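Local coordinates for cycloserine biosynthesis protein DcsG (Streptomyces lavendulae, PDB 6JIL) that uses ATP and magnesium to close O-ureido-D-serine into the antibiotic D-cycloserine, as an ATP-grasp ligase, at residues A[92-95]-A[96-100]; A[38-41]-A[42-45]; A[17-20]-A[21-25]; A[159-162]-A[163-167]. All coordinates share one frame; numbering follows the deposited sequence.

Contact 1. Residues A[92-95]-A[96-100]; sequences KRYL and ADLAA. With ADP (adenosine-5'-diphosphate), chain G.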
loop_
_atom_site.group_PDB
_atom_site.type_symbol
_atom_site.label_atom_id
_atom_site.label_comp_id
_atom_site.label_asym_id
_atom_site.label_seq_id
_atom_site.Cartn_x
_atom_site.Cartn_y
_atom_site.Cartn_z
ATOM N N LYS A 92 -2.053 5.879 5.181
ATOM C CA LYS A 92 -3.005 6.264 4.148
ATOM C C LYS A 92 -3.397 7.735 4.119
ATOM O O LYS A 92 -4.180 8.156 3.268
ATOM C CB LYS A 92 -4.251 5.383 4.229
ATOM C CG LYS A 92 -4.031 3.977 3.668
ATOM C CD LYS A 92 -5.283 3.119 3.816
ATOM C CE LYS A 92 -5.140 1.786 3.093
ATOM N NZ LYS A 92 -3.959 1.019 3.574
ATOM N N ARG A 93 -2.852 8.518 5.042
ATOM C CA ARG A 93 -3.132 9.943 5.052
ATOM C C ARG A 93 -2.502 10.574 3.806
ATOM O O ARG A 93 -2.746 11.741 3.499
ATOM C CB ARG A 93 -2.580 10.585 6.325
ATOM C CG ARG A 93 -3.455 10.324 7.538
ATOM C CD ARG A 93 -2.660 10.341 8.815
ATOM N NE ARG A 93 -2.016 11.625 9.052
ATOM C CZ ARG A 93 -1.032 11.802 9.927
ATOM N NH1 ARG A 93 -0.591 10.770 10.635
ATOM N NH2 ARG A 93 -0.487 13.003 10.085
ATOM N N TYR A 94 -1.705 9.796 3.078
ATOM C CA TYR A 94 -1.087 10.308 1.859
ATOM C C TYR A 94 -2.169 10.589 0.808
ATOM O O TYR A 94 -1.928 11.298 -0.171
ATOM C CB TYR A 94 -0.032 9.316 1.318
ATOM C CG TYR A 94 -0.560 7.923 1.023
ATOM C CD1 TYR A 94 -1.520 7.713 0.027
ATOM C CD2 TYR A 94 -0.156 6.829 1.783
ATOM C CE1 TYR A 94 -2.067 6.454 -0.191
ATOM C CE2 TYR A 94 -0.701 5.562 1.572
ATOM C CZ TYR A 94 -1.659 5.383 0.589
ATOM O OH TYR A 94 -2.250 4.154 0.413
ATOM N N LEU A 95 -3.366 10.043 1.005
ATOM C CA LEU A 95 -4.459 10.274 0.053
ATOM C C LEU A 95 -4.859 11.749 -0.021
ATOM O O LEU A 95 -5.383 12.198 -1.036
ATOM C CB LEU A 95 -5.695 9.439 0.413
ATOM C CG LEU A 95 -5.619 7.922 0.214
ATOM C CD1 LEU A 95 -6.866 7.300 0.788
ATOM C CD2 LEU A 95 -5.475 7.574 -1.266
ATOM N N ALA A 96 -4.620 12.499 1.052
ATOM C CA ALA A 96 -4.958 13.922 1.059
ATOM C C ALA A 96 -3.901 14.706 0.291
ATOM O O ALA A 96 -4.204 15.719 -0.341
ATOM C CB ALA A 96 -5.067 14.437 2.487
ATOM N N ASP A 97 -2.658 14.238 0.350
ATOM C CA ASP A 97 -1.576 14.890 -0.370
ATOM C C ASP A 97 -1.807 14.649 -1.859
ATOM O O ASP A 97 -1.569 15.532 -2.687
ATOM C CB ASP A 97 -0.224 14.315 0.059
ATOM C CG ASP A 97 0.136 14.674 1.496
ATOM O OD1 ASP A 97 0.441 13.756 2.291
ATOM O OD2 ASP A 97 0.123 15.877 1.830
ATOM N N LEU A 98 -2.287 13.453 -2.196
ATOM C CA LEU A 98 -2.566 13.126 -3.589
ATOM C C LEU A 98 -3.689 14.015 -4.098
ATOM O O LEU A 98 -3.628 14.517 -5.219
ATOM C CB LEU A 98 -2.976 11.661 -3.746
ATOM C CG LEU A 98 -1.864 10.635 -3.524
ATOM C CD1 LEU A 98 -2.393 9.222 -3.787
ATOM C CD2 LEU A 98 -0.698 10.952 -4.446
ATOM N N ALA A 99 -4.713 14.207 -3.269
ATOM C CA ALA A 99 -5.845 15.037 -3.650
ATOM C C ALA A 99 -5.410 16.485 -3.893
ATOM O O ALA A 99 -5.935 17.152 -4.786
ATOM C CB ALA A 99 -6.920 14.983 -2.574
ATOM N N ALA A 100 -4.443 16.959 -3.111
ATOM C CA ALA A 100 -3.949 18.326 -3.244
ATOM C C ALA A 100 -3.161 18.519 -4.537
ATOM O O ALA A 100 -2.948 19.650 -4.973
ATOM C CB ALA A 100 -3.080 18.690 -2.047
HETATM P PB ADP G . -5.449 -2.400 2.584
HETATM O O1B ADP G . -5.583 -3.309 1.258
HETATM O O2B ADP G . -4.100 -1.686 2.587
HETATM O O3B ADP G . -5.547 -3.318 3.823
HETATM P PA ADP G . -7.531 -1.117 1.326
HETATM O O1A ADP G . -7.771 0.304 1.078
HETATM O O2A ADP G . -6.821 -1.722 0.039
HETATM O O3A ADP G . -6.613 -1.255 2.670
HETATM O "O5'" ADP G . -8.948 -1.823 1.612
HETATM C "C5'" ADP G . -8.812 -3.239 1.486
HETATM C "C4'" ADP G . -9.954 -3.762 0.605
HETATM O "O4'" ADP G . -11.224 -3.296 1.113
HETATM C "C3'" ADP G . -9.825 -3.250 -0.825
HETATM O "O3'" ADP G . -9.044 -4.125 -1.631
HETATM C "C2'" ADP G . -11.280 -3.142 -1.286
HETATM O "O2'" ADP G . -11.743 -4.363 -1.872
HETATM C "C1'" ADP G . -12.040 -2.786 0.013
HETATM N N9 ADP G . -12.256 -1.316 0.134
HETATM C C8 ADP G . -11.609 -0.450 0.982
HETATM N N7 ADP G . -12.088 0.753 0.861
HETATM C C5 ADP G . -13.068 0.753 -0.065
HETATM C C6 ADP G . -14.069 1.685 -0.453
HETATM N N6 ADP G . -14.034 2.994 0.006
HETATM N N1 ADP G . -15.062 1.267 -1.261
HETATM C C2 ADP G . -15.132 0.009 -1.699
HETATM N N3 ADP G . -14.222 -0.901 -1.356
HETATM C C4 ADP G . -13.188 -0.582 -0.555
#

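Contact 2. Residues A[38-41]-A[42-45]; sequences WEDG and TVDW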
loop_
_atom_site.group_PDB
_atom_site.type_symbol
_atom_site.label_atom_id
_atom_site.label_comp_id
_atom_site.label_asym_id
_atom_site.label_seq_id
_atom_site.Cartn_x
_atom_site.Cartn_y
_atom_site.Cartn_z
ATOM N N TRP A 38 12.917 -8.642 9.657
ATOM C CA TRP A 38 13.214 -7.428 10.403
ATOM C C TRP A 38 13.251 -7.632 11.915
ATOM O O TRP A 38 13.801 -6.793 12.640
ATOM C CB TRP A 38 12.238 -6.293 10.040
ATOM C CG TRP A 38 10.796 -6.551 10.356
ATOM C CD1 TRP A 38 9.930 -7.348 9.664
ATOM C CD2 TRP A 38 10.039 -5.980 11.434
ATOM N NE1 TRP A 38 8.681 -7.304 10.237
ATOM C CE2 TRP A 38 8.719 -6.474 11.326
ATOM C CE3 TRP A 38 10.349 -5.098 12.480
ATOM C CZ2 TRP A 38 7.705 -6.117 12.226
ATOM C CZ3 TRP A 38 9.334 -4.739 13.381
ATOM C CH2 TRP A 38 8.032 -5.249 13.243
ATOM N N GLU A 39 12.682 -8.738 12.389
ATOM C CA GLU A 39 12.669 -9.035 13.824
ATOM C C GLU A 39 13.767 -10.012 14.246
ATOM O O GLU A 39 13.802 -10.471 15.384
ATOM C CB GLU A 39 11.296 -9.569 14.248
ATOM C CG GLU A 39 10.255 -8.464 14.387
ATOM C CD GLU A 39 8.861 -8.973 14.703
ATOM O OE1 GLU A 39 8.114 -8.241 15.396
ATOM O OE2 GLU A 39 8.504 -10.087 14.253
ATOM N N ASP A 40 14.664 -10.329 13.319
ATOM C CA ASP A 40 15.767 -11.237 13.600
ATOM C C ASP A 40 16.932 -10.430 14.170
ATOM O O ASP A 40 17.641 -9.740 13.440
ATOM C CB ASP A 40 16.192 -11.938 12.313
ATOM C CG ASP A 40 17.317 -12.928 12.525
ATOM O OD1 ASP A 40 17.681 -13.611 11.544
ATOM O OD2 ASP A 40 17.836 -13.025 13.658
ATOM N N GLY A 41 17.128 -10.522 15.480
ATOM C CA GLY A 41 18.195 -9.775 16.123
ATOM C C GLY A 41 19.609 -10.192 15.761
ATOM O O GLY A 41 20.560 -9.508 16.126
ATOM N N THR A 42 19.758 -11.300 15.040
ATOM C CA THR A 42 21.084 -11.784 14.658
ATOM C C THR A 42 21.604 -11.168 13.358
ATOM O O THR A 42 22.696 -11.508 12.900
ATOM C CB THR A 42 21.091 -13.317 14.483
ATOM O OG1 THR A 42 20.365 -13.668 13.297
ATOM C CG2 THR A 42 20.438 -13.989 15.686
ATOM N N VAL A 43 20.829 -10.263 12.768
ATOM C CA VAL A 43 21.234 -9.630 11.521
ATOM C C VAL A 43 22.096 -8.387 11.709
ATOM O O VAL A 43 21.746 -7.478 12.454
ATOM C CB VAL A 43 20.014 -9.233 10.674
ATOM C CG1 VAL A 43 20.475 -8.629 9.360
ATOM C CG2 VAL A 43 19.139 -10.444 10.421
ATOM N N ASP A 44 23.231 -8.357 11.030
ATOM C CA ASP A 44 24.115 -7.204 11.101
ATOM C C ASP A 44 23.791 -6.377 9.863
ATOM O O ASP A 44 24.361 -6.598 8.794
ATOM C CB ASP A 44 25.576 -7.657 11.075
ATOM C CG ASP A 44 26.542 -6.496 11.122
ATOM O OD1 ASP A 44 26.072 -5.343 11.199
ATOM O OD2 ASP A 44 27.768 -6.741 11.082
ATOM N N TRP A 45 22.864 -5.434 10.010
ATOM C CA TRP A 45 22.439 -4.608 8.889
ATOM C C TRP A 45 23.540 -3.732 8.299
ATOM O O TRP A 45 23.415 -3.234 7.181
ATOM C CB TRP A 45 21.224 -3.771 9.300
ATOM C CG TRP A 45 20.072 -4.644 9.732
ATOM C CD1 TRP A 45 19.851 -5.153 10.983
ATOM C CD2 TRP A 45 19.045 -5.191 8.892
ATOM N NE1 TRP A 45 18.758 -5.985 10.973
ATOM C CE2 TRP A 45 18.243 -6.027 9.704
ATOM C CE3 TRP A 45 18.728 -5.059 7.532
ATOM C CZ2 TRP A 45 17.135 -6.732 9.197
ATOM C CZ3 TRP A 45 17.632 -5.757 7.029
ATOM C CH2 TRP A 45 16.847 -6.585 7.864
HETATM O O HOH W 1 16.573 -6.919 12.808
#

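Contact 3. Residues A[17-20]-A[21-25]; sequences YDMP and PLLEA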
loop_
_atom_site.group_PDB
_atom_site.type_symbol
_atom_site.label_atom_id
_atom_site.label_comp_id
_atom_site.label_asym_id
_atom_site.label_seq_id
_atom_site.Cartn_x
_atom_site.Cartn_y
_atom_site.Cartn_z
ATOM N N TYR A 17 4.523 -13.826 -2.855
ATOM C CA TYR A 17 4.689 -14.499 -4.141
ATOM C C TYR A 17 5.782 -13.871 -4.994
ATOM O O TYR A 17 6.286 -14.506 -5.917
ATOM C CB TYR A 17 3.358 -14.498 -4.900
ATOM C CG TYR A 17 2.212 -14.872 -3.999
ATOM C CD1 TYR A 17 1.152 -13.993 -3.788
ATOM C CD2 TYR A 17 2.238 -16.061 -3.271
ATOM C CE1 TYR A 17 0.146 -14.290 -2.863
ATOM C CE2 TYR A 17 1.240 -16.364 -2.344
ATOM C CZ TYR A 17 0.202 -15.476 -2.143
ATOM O OH TYR A 17 -0.769 -15.766 -1.207
ATOM N N ASP A 18 6.168 -12.643 -4.657
ATOM C CA ASP A 18 7.194 -11.933 -5.409
ATOM C C ASP A 18 8.641 -12.337 -5.097
ATOM O O ASP A 18 9.508 -12.261 -5.967
ATOM C CB ASP A 18 7.037 -10.420 -5.192
ATOM C CG ASP A 18 5.706 -9.883 -5.710
ATOM O OD1 ASP A 18 5.142 -8.970 -5.061
ATOM O OD2 ASP A 18 5.228 -10.360 -6.768
HETATM N N MSE A 19 8.908 -12.780 -3.875
HETATM C CA MSE A 19 10.281 -13.128 -3.504
HETATM C C MSE A 19 11.002 -14.121 -4.418
HETATM O O MSE A 19 12.129 -13.867 -4.837
HETATM C CB MSE A 19 10.348 -13.630 -2.062
HETATM C CG MSE A 19 11.751 -13.521 -1.469
HETATM SE SE MSE A 19 12.405 -11.668 -1.393
HETATM C CE MSE A 19 11.447 -11.113 0.203
ATOM N N PRO A 20 10.373 -15.266 -4.731
ATOM C CA PRO A 20 11.037 -16.241 -5.610
ATOM C C PRO A 20 11.468 -15.635 -6.953
ATOM O O PRO A 20 12.635 -15.717 -7.333
ATOM C CB PRO A 20 9.984 -17.339 -5.772
ATOM C CG PRO A 20 9.255 -17.304 -4.460
ATOM C CD PRO A 20 9.104 -15.805 -4.204
ATOM N N PRO A 21 10.529 -15.020 -7.691
ATOM C CA PRO A 21 10.921 -14.430 -8.974
ATOM C C PRO A 21 11.883 -13.239 -8.831
ATOM O O PRO A 21 12.742 -13.023 -9.688
ATOM C CB PRO A 21 9.580 -14.032 -9.594
ATOM C CG PRO A 21 8.718 -13.771 -8.401
ATOM C CD PRO A 21 9.075 -14.890 -7.476
ATOM N N LEU A 22 11.743 -12.473 -7.751
ATOM C CA LEU A 22 12.615 -11.320 -7.531
ATOM C C LEU A 22 14.055 -11.764 -7.312
ATOM O O LEU A 22 14.989 -11.121 -7.796
ATOM C CB LEU A 22 12.135 -10.487 -6.332
ATOM C CG LEU A 22 13.043 -9.326 -5.882
ATOM C CD1 LEU A 22 13.402 -8.436 -7.077
ATOM C CD2 LEU A 22 12.343 -8.507 -4.793
ATOM N N LEU A 23 14.236 -12.867 -6.591
ATOM C CA LEU A 23 15.571 -13.387 -6.333
ATOM C C LEU A 23 16.244 -13.848 -7.630
ATOM O O LEU A 23 17.440 -13.634 -7.826
ATOM C CB LEU A 23 15.506 -14.548 -5.340
ATOM C CG LEU A 23 15.201 -14.202 -3.877
ATOM C CD1 LEU A 23 15.103 -15.486 -3.058
ATOM C CD2 LEU A 23 16.302 -13.311 -3.320
ATOM N N GLU A 24 15.485 -14.481 -8.518
ATOM C CA GLU A 24 16.056 -14.931 -9.778
ATOM C C GLU A 24 16.476 -13.733 -10.625
ATOM O O GLU A 24 17.553 -13.732 -11.227
ATOM C CB GLU A 24 15.057 -15.796 -10.544
ATOM C CG GLU A 24 14.891 -17.178 -9.945
ATOM C CD GLU A 24 16.227 -17.804 -9.539
ATOM O OE1 GLU A 24 16.593 -17.717 -8.342
ATOM O OE2 GLU A 24 16.914 -18.367 -10.423
ATOM N N ALA A 25 15.626 -12.709 -10.651
ATOM C CA ALA A 25 15.904 -11.490 -11.404
ATOM C C ALA A 25 17.161 -10.826 -10.847
ATOM O O ALA A 25 17.994 -10.322 -11.603
ATOM C CB ALA A 25 14.718 -10.534 -11.308
HETATM O O HOH W 2 14.332 -17.840 -6.745
#

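Contact 4. Residues A[159-162]-A[163-167]; sequences SRHV and ARLLA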
loop_
_atom_site.group_PDB
_atom_site.type_symbol
_atom_site.label_atom_id
_atom_site.label_comp_id
_atom_site.label_asym_id
_atom_site.label_seq_id
_atom_site.Cartn_x
_atom_site.Cartn_y
_atom_site.Cartn_z
ATOM N N SER A 159 -18.615 3.262 14.975
ATOM C CA SER A 159 -17.919 4.195 15.843
ATOM C C SER A 159 -17.116 3.400 16.862
ATOM O O SER A 159 -16.064 3.847 17.324
ATOM C CB SER A 159 -18.910 5.123 16.554
ATOM O OG SER A 159 -19.760 4.409 17.435
ATOM N N ARG A 160 -17.616 2.214 17.208
ATOM C CA ARG A 160 -16.930 1.352 18.163
ATOM C C ARG A 160 -15.713 0.750 17.483
ATOM O O ARG A 160 -14.688 0.516 18.116
ATOM C CB ARG A 160 -17.865 0.252 18.670
ATOM C CG ARG A 160 -18.713 0.674 19.872
ATOM C CD ARG A 160 -20.112 0.056 19.831
ATOM N NE ARG A 160 -20.093 -1.386 19.584
ATOM C CZ ARG A 160 -21.181 -2.124 19.381
ATOM N NH1 ARG A 160 -22.383 -1.557 19.396
ATOM N NH2 ARG A 160 -21.072 -3.430 19.156
ATOM N N HIS A 161 -15.832 0.506 16.186
ATOM C CA HIS A 161 -14.714 -0.031 15.420
ATOM C C HIS A 161 -13.676 1.086 15.370
ATOM O O HIS A 161 -12.484 0.857 15.579
ATOM C CB HIS A 161 -15.171 -0.405 14.004
ATOM C CG HIS A 161 -14.078 -0.933 13.126
ATOM N ND1 HIS A 161 -14.275 -1.234 11.796
ATOM C CD2 HIS A 161 -12.776 -1.203 13.383
ATOM C CE1 HIS A 161 -13.142 -1.667 11.270
ATOM N NE2 HIS A 161 -12.216 -1.658 12.213
ATOM N N VAL A 162 -14.149 2.302 15.118
ATOM C CA VAL A 162 -13.280 3.466 15.041
ATOM C C VAL A 162 -12.560 3.689 16.365
ATOM O O VAL A 162 -11.344 3.885 16.393
ATOM C CB VAL A 162 -14.084 4.745 14.666
ATOM C CG1 VAL A 162 -13.218 5.990 14.840
ATOM C CG2 VAL A 162 -14.556 4.647 13.222
ATOM N N ALA A 163 -13.314 3.645 17.458
ATOM C CA ALA A 163 -12.745 3.862 18.778
ATOM C C ALA A 163 -11.623 2.875 19.063
ATOM O O ALA A 163 -10.570 3.254 19.573
ATOM C CB ALA A 163 -13.829 3.751 19.848
ATOM N N ARG A 164 -11.857 1.612 18.724
ATOM C CA ARG A 164 -10.882 0.547 18.941
ATOM C C ARG A 164 -9.551 0.878 18.270
ATOM O O ARG A 164 -8.487 0.576 18.805
ATOM C CB ARG A 164 -11.438 -0.786 18.402
ATOM C CG ARG A 164 -10.470 -1.965 18.473
ATOM C CD ARG A 164 -11.162 -3.304 18.154
ATOM N NE ARG A 164 -11.576 -3.447 16.755
ATOM C CZ ARG A 164 -10.756 -3.771 15.757
ATOM N NH1 ARG A 164 -9.468 -3.993 15.996
ATOM N NH2 ARG A 164 -11.221 -3.871 14.517
ATOM N N LEU A 165 -9.620 1.503 17.098
ATOM C CA LEU A 165 -8.423 1.865 16.345
ATOM C C LEU A 165 -7.712 3.080 16.924
ATOM O O LEU A 165 -6.484 3.136 16.963
ATOM C CB LEU A 165 -8.781 2.131 14.878
ATOM C CG LEU A 165 -9.246 0.895 14.111
ATOM C CD1 LEU A 165 -9.494 1.243 12.650
ATOM C CD2 LEU A 165 -8.182 -0.177 14.223
ATOM N N LEU A 166 -8.490 4.057 17.362
ATOM C CA LEU A 166 -7.917 5.257 17.949
ATOM C C LEU A 166 -7.201 4.878 19.241
ATOM O O LEU A 166 -6.128 5.402 19.547
ATOM C CB LEU A 166 -9.021 6.278 18.240
ATOM C CG LEU A 166 -9.839 6.732 17.026
ATOM C CD1 LEU A 166 -10.924 7.698 17.473
ATOM C CD2 LEU A 166 -8.919 7.388 15.995
ATOM N N ALA A 167 -7.801 3.955 19.987
ATOM C CA ALA A 167 -7.240 3.500 21.252
ATOM C C ALA A 167 -5.834 2.956 21.071
ATOM O O ALA A 167 -4.997 3.083 21.958
ATOM C CB ALA A 167 -8.137 2.432 21.868
#

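Contact 1. Residues A[92-95]-A[96-100]
Lys92 NZ donates to O2B of the ADP beta-phosphate at 2.9 Å, while behind it residues 93-95 hydrogen-bond to 96-99 through the backbone. The lysine chain runs extended as far as CE and then bends at the last torsion (chi4 57°), which brings NZ to the phosphate. The positive end thus meets the diphosphate, while Lys137 NZ is another hydrogen-bond donor to the nucleotide. Tyr94 O receives Leu98 N at 3.0 Å, and Leu95 O receives Ala99 N at 3.1 Å. Just ahead of these, Ala96 N reaches back to Arg93 O (3.2 Å). Lys92 CA also lies over one face of the Tyr94 ring, offset toward its rim, and Tyr94 OH continues to Met270 N, beside the magnesium ligand Glu269.

Leu98 lies alongside Tyr94, pointing the same way, with its CD1 4.2 Å from Tyr94 CD1; the same methyl is 4.3 Å from Leu95 CD2. Asp97 OD1 accepts from Trp88 NE1, and Leu98 packs on helix 227-244. This is the N-terminal end of a short helix, with a phosphate-binding lysine in its start region, placed at the ATP site of an ATP-grasp enzyme.

Contact 2. Residues A[38-41]-A[42-45]
The backbone reverses in a type I beta turn from Asp40 to Val43, closed by Val43 N donating to Asp40 O at 3.3 Å. Asp40 and Thr42 meet over this turn. The carboxylate of Asp40 swings back across the chain with CG opposite the backbone N (chi1 -179°), and its OD2 takes two bonds from one residue: Thr42 OG1 at 2.6 Å and Thr42 N at 2.9 Å. Both donors come from the same face of the carboxylate, the hydroxyl on the syn side and the amide from well above the plane. Two bonds to one oxygen, from one face, restrict how the carboxylate can turn. Val43 crosses it at about a right angle, its CG2 3.7 Å from Asp40 OD1.

Val43 CG1, its other methyl, sits above one face of the Trp45 ring, toward the rim. The indole in turn brings CZ2 to 4.2 Å from Trp38 CA. Joining the two limbs, a water lies 2.8 Å from Trp38 O, to which it can donate, and accepts from Trp45 NE1 at 3.0 Å. Farther in, Trp38 NE1 binds Asp9 OD1, and the rings of Trp38 and Trp45 meet Phe66 and Phe69, respectively, edge-to-face. The arrangement is an Asx turn combined with a type I beta turn, in the surface loop that links strands 33-37 and 50-55 of the parallel sheet.

Contact 3. Residues A[17-20]-A[21-25]
A local contact at the N-terminal end of helix 19-28, between the residues leading into it and its first turn, is made by Asp18, Met19 and Pro20 with Pro21 to Glu24. The helix is the connection between strands 4-8 and 33-37. Asp18 O receives Leu22 N at 2.9 Å, nearly along the C=O axis, and Met19 O receives Leu23 N, also at 2.9 Å; the bond from Glu24 N to Pro20 O is weak. Pro20 and Pro21 have no N-H to give, which costs little this early in a helix. The Pro21 ring instead lies against the carbonyls before it, with CG 3.0 Å from Asp18 O and CD 3.2 Å from Tyr17 O.

Among the side chains, Met19, modelled as selenomethionine, slants across Leu23, its CG 4.2 Å from Leu23 CD1; both residues pack on Leu6 of strand 4-8. Glu24 folds back at chi2, so that a water can donate to both Glu24 OE1 and Pro20 O, each at 2.8 Å, while OE1 also pairs with Arg27. The carboxylate of Asp18 is held by the 277-279 loop, Leu277 N donating to OD1 and Leu279 N to OD2. Tyr17 lies about 5 Å, side chain to side chain, from Arg220. The whole is the helix of a beta-alpha-beta unit, with its N-terminal end near the inferred active-site arginines Arg220 and Arg254.

Contact 4. Residues A[159-162]-A[163-167]
His161 and Arg164 set their flat groups almost parallel, the imidazole and guanidinium planes only 6° apart, but displaced so that just one nitrogen of the arginine meets the ring. Arg164 NH2 is 3.3 Å from His161 CD2 and equally 3.3 Å from NE2, and its approach to NE2 has the wrong angle for a hydrogen bond. Both side chains leave the helix with CG opposite the backbone N (chi1 178° for His161 and 176° for Arg164), and a bend at chi3 turns the arginine back to its neighbour. Each has a firmer partner beyond: His161 ND1 is hydrogen-bonded to Tyr150 OH, and Arg164 NH1 forms a salt bridge with Asp146. Both outside bonds restrict the groups, which is consistent with their near-parallel pose.

Helix 155-167 rests on the antiparallel sheet of strands 133-138 and 172-176, beside helix 117-127, in the ATP-grasp part of the chain whose sheet carries Lys137 and Gln175 of the ATP site.

On its sheet-facing side Leu165 slants past the imidazole, its CD1 4.0 Å from His161 NE2, and reaches Val172 and Pro138. Val162 and Leu166 instead run side by side and point the same way, Val162 CG1 to Leu166 CD1 at 3.9 Å, and both touch Val172. Beneath them the backbone ladder continues, with Ala163 N to Ser159 O at 2.8 Å and Leu166 N to Val162 O at 3.0 Å.

Along the chain the order is contact 3, contact 2, contact 1, contact 4, all in series and none touching another. Contacts 3 and 2, with centres about 21 Å apart, share the parallel sheet: helix 19-28, which begins in contact 3, leads from strand 4-8 to strand 33-37, and the loop of 38-45 follows directly. Contact 4 lies about 38 Å from contact 3, centre to centre and across the middle of the chain, on the antiparallel sheet that contributes to the nucleotide site. Contact 1, about 22 Å from contact 4 and 31 Å from contact 3, centre to centre, touches ADP itself. Contact 1 thus lies at the nucleotide and contact 3 near inferred active-site arginines, whereas contact 2 stays at the surface.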